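Local structure of gdp-l-fucose synthetase (Naegleria fowleri, 6AQZ) at residues Q11-D16 and F309-P314; C115-G120 and N173-N178; Q274-I279 and G287-D292. The protein probably catalyses the epimerisation and NADPH-dependent reduction that turn GDP-4-keto-6-deoxy-D-mannose into GDP-L-fucose. One frame throughout, in Å; residues are numbered along the deposited sequence.

Interaction 1. Residues Q11-D16 and F309-P314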
loop_
_atom_site.group_PDB
_atom_site.type_symbol
_atom_site.label_atom_id
_atom_site.label_comp_id
_atom_site.label_asym_id
_atom_site.label_seq_id
_atom_site.Cartn_x
_atom_site.Cartn_y
_atom_site.Cartn_z
ATOM N N GLN A 11 25.565 -7.806 9.588
ATOM C CA GLN A 11 26.024 -6.439 9.362
ATOM C C GLN A 11 25.597 -5.504 10.485
ATOM O O GLN A 11 24.496 -5.631 11.022
ATOM C CB GLN A 11 25.477 -5.908 8.038
ATOM C CG GLN A 11 25.788 -6.786 6.853
ATOM C CD GLN A 11 27.263 -6.787 6.508
ATOM O OE1 GLN A 11 27.870 -5.732 6.322
ATOM N NE2 GLN A 11 27.848 -7.974 6.425
ATOM N N ARG A 12 26.477 -4.559 10.833
ATOM C CA ARG A 12 26.085 -3.492 11.739
ATOM C C ARG A 12 25.219 -2.491 10.971
ATOM O O ARG A 12 24.997 -2.634 9.771
ATOM C CB ARG A 12 27.331 -2.854 12.367
ATOM C CG ARG A 12 28.068 -3.798 13.331
ATOM C CD ARG A 12 29.142 -3.122 14.196
ATOM N NE ARG A 12 30.181 -2.498 13.377
ATOM C CZ ARG A 12 30.371 -1.186 13.275
ATOM N NH1 ARG A 12 31.313 -0.717 12.480
ATOM N NH2 ARG A 12 29.629 -0.342 13.971
ATOM N N GLU A 13 24.696 -1.482 11.670
ATOM C CA GLU A 13 23.917 -0.442 10.979
ATOM C C GLU A 13 24.786 0.407 10.053
ATOM O O GLU A 13 24.298 0.914 9.035
ATOM C CB GLU A 13 23.194 0.457 11.985
ATOM C CG GLU A 13 22.004 -0.204 12.691
ATOM C CD GLU A 13 21.658 0.443 14.046
ATOM O OE1 GLU A 13 20.506 0.908 14.213
ATOM O OE2 GLU A 13 22.543 0.498 14.941
ATOM N N VAL A 14 26.062 0.571 10.378
ATOM C CA VAL A 14 26.977 1.381 9.587
ATOM C C VAL A 14 28.163 0.554 9.106
ATOM O O VAL A 14 28.597 -0.398 9.761
ATOM C CB VAL A 14 27.473 2.611 10.398
ATOM C CG1 VAL A 14 26.305 3.523 10.732
ATOM C CG2 VAL A 14 28.151 2.170 11.673
ATOM N N SER A 15 28.675 0.918 7.931
ATOM C CA SER A 15 29.922 0.347 7.437
ATOM C C SER A 15 31.082 0.740 8.353
ATOM O O SER A 15 30.983 1.671 9.148
ATOM C CB SER A 15 30.180 0.801 6.003
ATOM O OG SER A 15 30.050 2.222 5.895
ATOM N N ASP A 16 32.145 -0.064 8.334
ATOM C CA ASP A 16 33.313 0.260 9.151
ATOM C C ASP A 16 33.943 1.567 8.715
ATOM O O ASP A 16 34.325 2.393 9.550
ATOM C CB ASP A 16 34.345 -0.861 9.084
ATOM C CG ASP A 16 34.032 -1.983 10.044
ATOM O OD1 ASP A 16 32.997 -1.902 10.749
ATOM O OD2 ASP A 16 34.820 -2.944 10.088
ATOM N N PHE A 309 19.998 8.618 14.660
ATOM C CA PHE A 309 21.055 9.401 14.041
ATOM C C PHE A 309 22.012 9.951 15.092
ATOM O O PHE A 309 23.234 9.961 14.894
ATOM C CB PHE A 309 20.436 10.541 13.210
ATOM C CG PHE A 309 21.422 11.265 12.372
ATOM C CD1 PHE A 309 22.169 12.305 12.903
ATOM C CD2 PHE A 309 21.642 10.883 11.059
ATOM C CE1 PHE A 309 23.098 12.987 12.122
ATOM C CE2 PHE A 309 22.581 11.558 10.270
ATOM C CZ PHE A 309 23.309 12.611 10.807
ATOM N N LEU A 310 21.474 10.376 16.238
ATOM C CA LEU A 310 22.330 10.873 17.307
ATOM C C LEU A 310 23.245 9.770 17.832
ATOM O O LEU A 310 24.399 10.021 18.184
ATOM C CB LEU A 310 21.463 11.446 18.424
ATOM C CG LEU A 310 22.254 11.884 19.646
ATOM C CD1 LEU A 310 22.980 13.182 19.330
ATOM C CD2 LEU A 310 21.331 12.039 20.826
ATOM N N ARG A 311 22.746 8.543 17.899
ATOM C CA ARG A 311 23.574 7.426 18.332
ATOM C C ARG A 311 24.552 7.001 17.239
ATOM O O ARG A 311 25.687 6.618 17.538
ATOM C CB ARG A 311 22.676 6.268 18.788
ATOM C CG ARG A 311 23.321 4.900 18.778
ATOM C CD ARG A 311 22.381 3.795 19.329
ATOM N NE ARG A 311 21.291 3.453 18.407
ATOM C CZ ARG A 311 21.447 2.681 17.334
ATOM N NH1 ARG A 311 22.643 2.179 17.037
ATOM N NH2 ARG A 311 20.414 2.403 16.553
ATOM N N LEU A 312 24.140 7.055 15.970
ATOM C CA LEU A 312 25.024 6.579 14.912
ATOM C C LEU A 312 26.031 7.638 14.477
ATOM O O LEU A 312 27.125 7.293 14.016
ATOM C CB LEU A 312 24.198 6.107 13.715
ATOM C CG LEU A 312 23.510 4.779 14.039
ATOM C CD1 LEU A 312 22.771 4.216 12.848
ATOM C CD2 LEU A 312 24.560 3.794 14.566
ATOM N N ASN A 313 25.715 8.917 14.656
ATOM C CA ASN A 313 26.588 10.004 14.216
ATOM C C ASN A 313 26.612 11.064 15.306
ATOM O O ASN A 313 26.084 12.169 15.138
ATOM C CB ASN A 313 26.099 10.562 12.875
ATOM C CG ASN A 313 27.095 11.493 12.205
ATOM O OD1 ASN A 313 28.213 11.700 12.687
ATOM N ND2 ASN A 313 26.705 12.016 11.043
ATOM N N PRO A 314 27.235 10.754 16.452
ATOM C CA PRO A 314 27.153 11.675 17.598
ATOM C C PRO A 314 27.841 13.014 17.384
ATOM O O PRO A 314 27.400 13.999 17.990
ATOM C CB PRO A 314 27.804 10.879 18.744
ATOM C CG PRO A 314 28.681 9.863 18.070
ATOM C CD PRO A 314 27.945 9.503 16.796
#

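Interaction 2. Residues C115-G120 and N173-N178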
loop_
_atom_site.group_PDB
_atom_site.type_symbol
_atom_site.label_atom_id
_atom_site.label_comp_id
_atom_site.label_asym_id
_atom_site.label_seq_id
_atom_site.Cartn_x
_atom_site.Cartn_y
_atom_site.Cartn_z
ATOM N N CYS A 115 13.896 0.249 -11.586
ATOM C CA CYS A 115 15.067 0.628 -12.365
ATOM C C CYS A 115 16.339 0.506 -11.539
ATOM O O CYS A 115 17.397 0.145 -12.064
ATOM C CB CYS A 115 14.925 2.058 -12.887
ATOM S SG CYS A 115 13.856 2.186 -14.285
ATOM N N CYS A 116 16.269 0.844 -10.252
ATOM C CA CYS A 116 17.463 0.756 -9.426
ATOM C C CYS A 116 17.976 -0.666 -9.376
ATOM O O CYS A 116 19.186 -0.905 -9.454
ATOM C CB CYS A 116 17.179 1.271 -8.020
ATOM S SG CYS A 116 17.042 3.022 -7.967
ATOM N N TYR A 117 17.064 -1.621 -9.250
ATOM C CA TYR A 117 17.461 -3.015 -9.176
ATOM C C TYR A 117 17.954 -3.520 -10.528
ATOM O O TYR A 117 19.043 -4.102 -10.625
ATOM C CB TYR A 117 16.290 -3.857 -8.683
ATOM C CG TYR A 117 16.740 -5.232 -8.346
ATOM C CD1 TYR A 117 17.413 -5.477 -7.163
ATOM C CD2 TYR A 117 16.562 -6.281 -9.243
ATOM C CE1 TYR A 117 17.871 -6.759 -6.852
ATOM C CE2 TYR A 117 17.006 -7.564 -8.942
ATOM C CZ TYR A 117 17.666 -7.791 -7.747
ATOM O OH TYR A 117 18.118 -9.050 -7.443
ATOM N N ASP A 118 17.179 -3.282 -11.591
ATOM C CA ASP A 118 17.529 -3.843 -12.894
ATOM C C ASP A 118 18.867 -3.321 -13.401
ATOM O O ASP A 118 19.585 -4.040 -14.100
ATOM C CB ASP A 118 16.435 -3.557 -13.924
ATOM C CG ASP A 118 15.154 -4.336 -13.662
ATOM O OD1 ASP A 118 15.133 -5.214 -12.772
ATOM O OD2 ASP A 118 14.163 -4.076 -14.373
ATOM N N PHE A 119 19.201 -2.074 -13.102
ATOM C CA PHE A 119 20.449 -1.485 -13.561
ATOM C C PHE A 119 21.567 -1.601 -12.543
ATOM O O PHE A 119 22.630 -1.002 -12.735
ATOM C CB PHE A 119 20.227 -0.017 -13.920
ATOM C CG PHE A 119 19.518 0.183 -15.230
ATOM C CD1 PHE A 119 18.145 0.112 -15.308
ATOM C CD2 PHE A 119 20.237 0.450 -16.385
ATOM C CE1 PHE A 119 17.502 0.304 -16.507
ATOM C CE2 PHE A 119 19.595 0.638 -17.587
ATOM C CZ PHE A 119 18.225 0.568 -17.646
ATOM N N GLY A 120 21.368 -2.386 -11.491
ATOM C CA GLY A 120 22.420 -2.694 -10.538
ATOM C C GLY A 120 22.969 -1.543 -9.718
ATOM O O GLY A 120 24.175 -1.507 -9.445
ATOM N N ASN A 173 15.501 -5.741 -1.406
ATOM C CA ASN A 173 16.654 -6.289 -0.692
ATOM C C ASN A 173 16.568 -7.808 -0.627
ATOM O O ASN A 173 17.571 -8.496 -0.852
ATOM C CB ASN A 173 16.772 -5.693 0.717
ATOM C CG ASN A 173 17.204 -4.199 0.705
ATOM O OD1 ASN A 173 17.895 -3.739 -0.209
ATOM N ND2 ASN A 173 16.788 -3.450 1.732
ATOM N N GLU A 174 15.364 -8.355 -0.371
ATOM C CA GLU A 174 15.193 -9.816 -0.354
ATOM C C GLU A 174 15.558 -10.422 -1.697
ATOM O O GLU A 174 16.250 -11.440 -1.759
ATOM C CB GLU A 174 13.763 -10.212 0.007
ATOM C CG GLU A 174 13.369 -10.060 1.462
ATOM C CD GLU A 174 11.949 -10.550 1.714
ATOM O OE1 GLU A 174 11.544 -11.575 1.114
ATOM O OE2 GLU A 174 11.220 -9.883 2.482
ATOM N N LYS A 175 15.121 -9.796 -2.791
ATOM C CA LYS A 175 15.486 -10.315 -4.104
ATOM C C LYS A 175 16.997 -10.225 -4.336
ATOM O O LYS A 175 17.610 -11.175 -4.837
ATOM C CB LYS A 175 14.707 -9.570 -5.188
ATOM C CG LYS A 175 14.928 -10.114 -6.583
ATOM C CD LYS A 175 14.102 -9.352 -7.606
ATOM C CE LYS A 175 14.257 -9.929 -8.992
ATOM N NZ LYS A 175 13.313 -9.309 -9.958
ATOM N N ALA A 176 17.625 -9.104 -3.953
ATOM C CA ALA A 176 19.068 -8.967 -4.166
ATOM C C ALA A 176 19.840 -10.033 -3.403
ATOM O O ALA A 176 20.764 -10.647 -3.942
ATOM C CB ALA A 176 19.550 -7.568 -3.775
ATOM N N VAL A 177 19.457 -10.292 -2.156
ATOM C CA VAL A 177 20.141 -11.326 -1.386
ATOM C C VAL A 177 20.011 -12.673 -2.082
ATOM O O VAL A 177 20.995 -13.409 -2.250
ATOM C CB VAL A 177 19.592 -11.369 0.050
ATOM C CG1 VAL A 177 20.107 -12.594 0.765
ATOM C CG2 VAL A 177 19.989 -10.097 0.797
ATOM N N ASN A 178 18.795 -13.003 -2.518
ATOM C CA ASN A 178 18.556 -14.292 -3.153
ATOM C C ASN A 178 19.251 -14.396 -4.501
ATOM O O ASN A 178 19.705 -15.477 -4.881
ATOM C CB ASN A 178 17.058 -14.546 -3.259
ATOM C CG ASN A 178 16.457 -14.923 -1.917
ATOM O OD1 ASN A 178 16.788 -15.975 -1.351
ATOM N ND2 ASN A 178 15.592 -14.066 -1.387
#

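Interaction 3. Residues Q274-I279 and G287-D292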
loop_
_atom_site.group_PDB
_atom_site.type_symbol
_atom_site.label_atom_id
_atom_site.label_comp_id
_atom_site.label_asym_id
_atom_site.label_seq_id
_atom_site.Cartn_x
_atom_site.Cartn_y
_atom_site.Cartn_z
ATOM N N GLN A 274 7.689 31.535 17.737
ATOM C CA GLN A 274 9.140 31.719 17.740
ATOM C C GLN A 274 9.694 31.737 16.322
ATOM O O GLN A 274 10.576 32.543 15.998
ATOM C CB GLN A 274 9.817 30.598 18.526
ATOM C CG GLN A 274 9.971 30.815 20.003
ATOM C CD GLN A 274 10.654 29.630 20.680
ATOM O OE1 GLN A 274 10.163 28.498 20.632
ATOM N NE2 GLN A 274 11.797 29.886 21.298
ATOM N N VAL A 275 9.186 30.851 15.466
ATOM C CA VAL A 275 9.584 30.839 14.066
ATOM C C VAL A 275 9.182 32.150 13.403
ATOM O O VAL A 275 9.971 32.784 12.693
ATOM C CB VAL A 275 8.954 29.619 13.361
ATOM C CG1 VAL A 275 9.176 29.668 11.863
ATOM C CG2 VAL A 275 9.502 28.316 13.956
ATOM N N ALA A 276 7.952 32.593 13.666
ATOM C CA ALA A 276 7.451 33.830 13.086
ATOM C C ALA A 276 8.296 35.033 13.513
ATOM O O ALA A 276 8.554 35.932 12.704
ATOM C CB ALA A 276 5.984 34.009 13.476
ATOM N N GLN A 277 8.700 35.081 14.791
ATOM C CA GLN A 277 9.543 36.173 15.279
ATOM C C GLN A 277 10.919 36.154 14.619
ATOM O O GLN A 277 11.447 37.205 14.229
ATOM C CB GLN A 277 9.690 36.095 16.797
ATOM C CG GLN A 277 10.484 37.231 17.389
ATOM C CD GLN A 277 9.798 38.566 17.190
ATOM O OE1 GLN A 277 8.575 38.637 17.141
ATOM N NE2 GLN A 277 10.579 39.632 17.073
ATOM N N THR A 278 11.509 34.963 14.482
ATOM C CA THR A 278 12.806 34.850 13.826
ATOM C C THR A 278 12.717 35.309 12.386
ATOM O O THR A 278 13.628 35.971 11.875
ATOM C CB THR A 278 13.285 33.401 13.874
ATOM O OG1 THR A 278 13.110 32.896 15.193
ATOM C CG2 THR A 278 14.748 33.290 13.469
ATOM N N ILE A 279 11.622 34.952 11.714
ATOM C CA ILE A 279 11.385 35.411 10.355
ATOM C C ILE A 279 11.199 36.912 10.348
ATOM O O ILE A 279 11.756 37.618 9.499
ATOM C CB ILE A 279 10.165 34.688 9.765
ATOM C CG1 ILE A 279 10.488 33.202 9.543
ATOM C CG2 ILE A 279 9.683 35.398 8.500
ATOM C CD1 ILE A 279 9.294 32.382 9.077
ATOM N N GLY A 287 6.772 46.293 11.355
ATOM C CA GLY A 287 5.357 46.381 11.645
ATOM C C GLY A 287 4.913 45.351 12.673
ATOM O O GLY A 287 5.700 44.576 13.220
ATOM N N ASN A 288 3.613 45.348 12.937
ATOM C CA ASN A 288 3.068 44.422 13.921
ATOM C C ASN A 288 3.065 42.994 13.397
ATOM O O ASN A 288 2.880 42.748 12.205
ATOM C CB ASN A 288 1.650 44.817 14.296
ATOM C CG ASN A 288 1.555 46.247 14.698
ATOM O OD1 ASN A 288 2.440 46.770 15.381
ATOM N ND2 ASN A 288 0.485 46.910 14.269
ATOM N N MET A 289 3.263 42.048 14.309
ATOM C CA MET A 289 3.052 40.622 14.053
ATOM C C MET A 289 1.806 40.213 14.827
ATOM O O MET A 289 1.742 40.404 16.046
ATOM C CB MET A 289 4.270 39.802 14.475
ATOM C CG MET A 289 4.191 38.316 14.160
ATOM S SD MET A 289 5.704 37.370 14.532
ATOM C CE MET A 289 5.696 37.328 16.324
ATOM N N VAL A 290 0.798 39.707 14.123
ATOM C CA VAL A 290 -0.503 39.429 14.719
ATOM C C VAL A 290 -0.810 37.946 14.572
ATOM O O VAL A 290 -0.525 37.338 13.533
ATOM C CB VAL A 290 -1.630 40.281 14.092
ATOM N N PHE A 291 -1.388 37.369 15.616
ATOM C CA PHE A 291 -1.881 36.002 15.581
ATOM C C PHE A 291 -3.383 36.043 15.363
ATOM O O PHE A 291 -4.116 36.613 16.175
ATOM C CB PHE A 291 -1.533 35.257 16.870
ATOM C CG PHE A 291 -0.067 35.179 17.133
ATOM C CD1 PHE A 291 0.722 34.264 16.456
ATOM C CD2 PHE A 291 0.531 36.040 18.033
ATOM C CE1 PHE A 291 2.078 34.196 16.684
ATOM C CE2 PHE A 291 1.893 35.981 18.267
ATOM C CZ PHE A 291 2.667 35.057 17.592
ATOM N N ASP A 292 -3.829 35.458 14.257
ATOM C CA ASP A 292 -5.249 35.329 13.947
ATOM C C ASP A 292 -5.760 34.081 14.660
ATOM O O ASP A 292 -5.745 32.972 14.118
ATOM C CB ASP A 292 -5.456 35.266 12.440
ATOM C CG ASP A 292 -6.877 34.934 12.057
ATOM O OD1 ASP A 292 -7.795 35.179 12.869
ATOM O OD2 ASP A 292 -7.073 34.412 10.937
#

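Interaction 1. Residues Q11-D16 and F309-P314
Val14 and Leu312 bring the irregular segment 11-16 and the final turn of helix 307-312 to their closest backbone approach, with the CA atoms of the two residues 7.7 Å apart. The polar half of the contact is a salt bridge between Glu13 and Arg311 in which the guanidinium is met end-on. Arg311 NH2 donates to the syn lone pair of Glu13 OE1 at 2.8 Å, and Arg311 NH1 donates to Glu13 OE2 over 2.7 Å, also from the syn side but 17° out of the carboxylate plane. Both bonds are nearly straight, and the two flat groups lie only 14° from coplanar, so that the paired bonds resist rotation of either group about its own stem. Arg311 reaches this position by a long run followed by a turn: CG lies opposite the backbone N, and the chain then bends at chi3 (73°), crossing the extended Glu13 at about a right angle.

Beneath the charges is a small apolar layer. Leu312 CD1 sits 3.9 Å from Glu13 CB and 4.2 Å from Val14 CG1, while Trp249 of helix 240-253 touches both Val14 and Leu312 and extends the apolar patch. On the tail itself, Arg12 NH1 bonds to Asp16 OD1 at 2.7 Å, a second ion pair within the same loop, and backbone bonds from Glu13 to Gln255 and from Ser15 to Asn253 hold the tail along the end of that helix. The whole is a surface contact, a bidentate, end-on carboxylate-guanidinium pair beside a small apolar patch, joining the N-terminal tail to the short helix 307-312.

Interaction 2. Residues C115-G120 and N173-N178
This is a buried helix-to-helix contact in which Tyr117, from the last turn of helix 98-118, inserts its ring against Ala176 and Lys175 of helix 156-179. The nearest CA atoms, those of Tyr117 and Ala176, are 7.9 Å apart. With CG trans to the backbone N (chi1 -169°), the tyrosine reaches straight across, and Ala176 CB meets the ring at its edge, 3.6 Å from Tyr117 CE1. Lys175 runs fully extended past the ring on its CE2 side, at an oblique tilt: its CG is 3.5 Å from Tyr117 OH, and its CE is 3.6 Å from Tyr117 CE2. On the lysine, it is the methylenes that do the touching.

In the Rossmann fold these helices lead into the adjacent parallel strands 123-127 and 184-194. Helix 98-118 stops in a Schellman motif, with Gly120 at positive phi as the C' residue, Val121 N bonded to Cys116 O and Gly120 N to Tyr117 O. Around the tyrosine, Lys181 makes a cation-pi contact with the ring and also bonds to Tyr117 O, while Glu179 OE2 takes a weak hydrogen bond with Tyr117 OH. Phe97 of the second subunit packs on Lys175.

Interaction 3. Residues Q274-I279 and G287-D292
Met289 is the residue through which strand 289-292 meets helix 272-283, its partners being Ala276 and Gln277; the nearest CA atoms, of Gln277 and Met289, lie 8.0 Å apart. The second segment begins at Gly287, whose carbonyl oxygen receives a hydrogen bond from Lys280 NZ, tying the turn back to the helix that precedes it. Asn288, just before the strand, is already backbone-bonded to Phe225.

At Met289 the side chain heads for the helix. CG and SD are both placed in extended fashion (chi1 -176°, chi2 175°), which carries the sulfur to the helix surface, and only the last bond turns (chi3 72°), bringing the methyl to Gln277. Met289 SD rests 3.5 Å from Ala276 CB and 3.6 Å from Ala276 C, close against the backbone where a small residue lets it approach. Met289 CE comes 3.3 Å from Gln277 OE1, a van der Waals touch between a methyl and an amide oxygen; the NE2 end of that amide is bonded to Asp281 OD2, which helps to set the orientation of the group. Val290 pairs by its backbone with Phe225 and Val227. Phe291 follows, its side chain packing on Val227, and Asp292 closes the strand, OD1 bonded to Ser294 OG.

Strand 289-292 thus runs parallel to strand 225-228 in a two-stranded sheet, and helix 272-283 lies against that sheet through Ala276, which also touches Val227. Other sides of the helix are taken by helix 207-221, on which Val275 and Ile279 pack, and by helix 321-335, reached by Val275 and Thr278.

Followed from the N terminus, the chain opens interaction 1 at residues 11-16 and closes it only at 309-314, a loop of nearly three hundred residues that contains both other contacts. Interaction 2 opens and closes first, joining two helices of the Rossmann domain across 52 intervening residues. Interaction 3 comes afterwards as a short helix-to-strand connection, with seven residues between its segments, so the two are in series and none of the three cross. Interactions 2 and 3 lie on opposite sides of the chain's centre, their own centres about 49 Å apart. Two smaller loops within one long closure thus link the N-terminal tail, the nucleotide-binding fold and the C-terminal region.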